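Local coordinates for THUMP domain-containing protein (Pyrococcus horikoshii, PDB 1VBK) that probably binds RNA and ATP, as a THUMP-domain protein related to the thiamine-biosynthesis and tRNA-thiolation enzyme ThiI, at residues E37-K42 / K59-V64. Sequence-based numbering, arbitrary orientation.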
loop_
_atom_site.group_PDB
_atom_site.type_symbol
_atom_site.label_atom_id
_atom_site.label_comp_id
_atom_site.label_asym_id
_atom_site.label_seq_id
_atom_site.Cartn_x
_atom_site.Cartn_y
_atom_site.Cartn_z
ATOM N N GLU A 37 -23.042 -0.346 16.429
ATOM C CA GLU A 37 -23.922 0.381 17.341
ATOM C C GLU A 37 -25.249 -0.345 17.563
ATOM O O GLU A 37 -26.151 0.173 18.218
ATOM C CB GLU A 37 -24.200 1.785 16.797
ATOM C CG GLU A 37 -22.966 2.658 16.617
ATOM C CD GLU A 37 -22.246 2.939 17.920
ATOM O OE1 GLU A 37 -22.901 3.410 18.874
ATOM O OE2 GLU A 37 -21.021 2.697 17.989
ATOM N N GLU A 38 -25.360 -1.547 17.015
ATOM C CA GLU A 38 -26.568 -2.355 17.133
ATOM C C GLU A 38 -27.835 -1.648 16.658
ATOM O O GLU A 38 -28.876 -1.701 17.319
ATOM C CB GLU A 38 -26.759 -2.843 18.576
ATOM C CG GLU A 38 -25.601 -3.681 19.094
ATOM C CD GLU A 38 -25.967 -4.529 20.301
ATOM O OE1 GLU A 38 -26.805 -4.097 21.122
ATOM O OE2 GLU A 38 -25.398 -5.629 20.438
ATOM N N VAL A 39 -27.743 -0.976 15.514
ATOM C CA VAL A 39 -28.902 -0.306 14.940
ATOM C C VAL A 39 -29.471 -1.259 13.894
ATOM O O VAL A 39 -28.794 -1.613 12.930
ATOM C CB VAL A 39 -28.526 1.022 14.245
ATOM C CG1 VAL A 39 -29.774 1.664 13.656
ATOM C CG2 VAL A 39 -27.868 1.968 15.237
ATOM N N PRO A 40 -30.725 -1.692 14.074
ATOM C CA PRO A 40 -31.365 -2.611 13.130
ATOM C C PRO A 40 -31.596 -1.951 11.771
ATOM O O PRO A 40 -31.827 -0.749 11.695
ATOM C CB PRO A 40 -32.691 -2.955 13.818
ATOM C CG PRO A 40 -32.444 -2.642 15.269
ATOM C CD PRO A 40 -31.629 -1.383 15.191
ATOM N N TYR A 41 -31.522 -2.745 10.708
ATOM C CA TYR A 41 -31.753 -2.265 9.351
ATOM C C TYR A 41 -32.063 -3.475 8.480
ATOM O O TYR A 41 -31.561 -4.572 8.732
ATOM C CB TYR A 41 -30.526 -1.512 8.820
ATOM C CG TYR A 41 -29.336 -2.380 8.506
ATOM C CD1 TYR A 41 -29.194 -2.978 7.255
ATOM C CD2 TYR A 41 -28.346 -2.602 9.459
ATOM C CE1 TYR A 41 -28.095 -3.771 6.959
ATOM C CE2 TYR A 41 -27.243 -3.397 9.173
ATOM C CZ TYR A 41 -27.125 -3.975 7.924
ATOM O OH TYR A 41 -26.034 -4.758 7.639
ATOM N N LYS A 42 -32.895 -3.274 7.465
ATOM C CA LYS A 42 -33.303 -4.344 6.565
ATOM C C LYS A 42 -32.386 -4.491 5.360
ATOM O O LYS A 42 -32.004 -5.606 4.999
ATOM C CB LYS A 42 -34.728 -4.094 6.067
ATOM C CG LYS A 42 -35.785 -3.990 7.154
ATOM C CD LYS A 42 -37.082 -3.441 6.570
ATOM C CE LYS A 42 -38.205 -3.413 7.596
ATOM N NZ LYS A 42 -38.622 -4.785 8.003
ATOM N N LYS A 59 -34.032 7.440 12.666
ATOM C CA LYS A 59 -33.451 8.523 13.453
ATOM C C LYS A 59 -32.156 8.041 14.119
ATOM O O LYS A 59 -31.139 8.739 14.118
ATOM C CB LYS A 59 -34.459 8.983 14.509
ATOM C CG LYS A 59 -34.368 10.452 14.886
ATOM C CD LYS A 59 -33.089 10.784 15.638
ATOM C CE LYS A 59 -33.109 12.230 16.121
ATOM N NZ LYS A 59 -31.916 12.565 16.952
ATOM N N GLU A 60 -32.194 6.834 14.668
ATOM C CA GLU A 60 -31.028 6.267 15.331
ATOM C C GLU A 60 -29.908 5.988 14.334
ATOM O O GLU A 60 -28.736 6.214 14.625
ATOM C CB GLU A 60 -31.398 4.965 16.042
ATOM C CG GLU A 60 -30.345 4.496 17.028
ATOM C CD GLU A 60 -30.760 3.237 17.762
ATOM O OE1 GLU A 60 -31.956 3.119 18.102
ATOM O OE2 GLU A 60 -29.890 2.375 18.007
ATOM N N ALA A 61 -30.270 5.477 13.164
ATOM C CA ALA A 61 -29.282 5.180 12.131
ATOM C C ALA A 61 -28.625 6.478 11.665
ATOM O O ALA A 61 -27.405 6.568 11.550
ATOM C CB ALA A 61 -29.951 4.484 10.954
ATOM N N ALA A 62 -29.447 7.488 11.398
ATOM C CA ALA A 62 -28.936 8.773 10.934
ATOM C C ALA A 62 -27.918 9.378 11.900
ATOM O O ALA A 62 -26.892 9.914 11.475
ATOM C CB ALA A 62 -30.097 9.743 10.712
ATOM N N ASN A 63 -28.192 9.285 13.196
ATOM C CA ASN A 63 -27.287 9.840 14.195
ATOM C C ASN A 63 -25.939 9.129 14.241
ATOM O O ASN A 63 -24.933 9.736 14.594
ATOM C CB ASN A 63 -27.946 9.824 15.576
ATOM C CG ASN A 63 -28.979 10.926 15.736
ATOM O OD1 ASN A 63 -29.697 10.979 16.736
ATOM N ND2 ASN A 63 -29.051 11.820 14.752
ATOM N N VAL A 64 -25.921 7.846 13.894
ATOM C CA VAL A 64 -24.674 7.083 13.868
ATOM C C VAL A 64 -23.912 7.433 12.588
ATOM O O VAL A 64 -22.714 7.700 12.616
ATOM C CB VAL A 64 -24.939 5.557 13.854
ATOM C CG1 VAL A 64 -23.661 4.805 13.505
ATOM C CG2 VAL A 64 -25.473 5.104 15.211
#
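The Schellman motif that ends helix 19-36 delivers Val-39 onto helix 58-65, joining the two helices of the ThiI ferredoxin-like domain. Glu-38, with positive phi, is the C-prime residue of the motif, and the chain turns there so that the side chain of Val-39 faces the second helix. The two methyls of Val-39 have different partners. CG1, anti to the backbone N (chi1 179°), rests on Ala-61, 3.9 Å from both CB and CA of that residue, and so touches the helix backbone as well as the methyl. CG2 meets Val-64 CG2 tip to tip at 3.9 Å. Glu-60, a solvent-exposed residue, runs its extended side chain past Val-39 in the opposite direction, bringing OE2 to 3.5 Å from Val-39 CG2. Val-64, one turn after Glu-60, also packs against the aliphatic part of Glu-37, whose CG lies 3.8 Å from Val-64 CG2; the Glu-37 side chain then bends at chi2 (-63°), and Glu-37 OE2 makes a weak hydrogen bond to Tyr-232 OH. Leu-34 of helix 19-36 touches both Val-39 and Ala-61, Ala-33 touches Val-64, and beyond Pro-40 the chain leads into strand 43-47, while Ala-62 packs on strand 71-81.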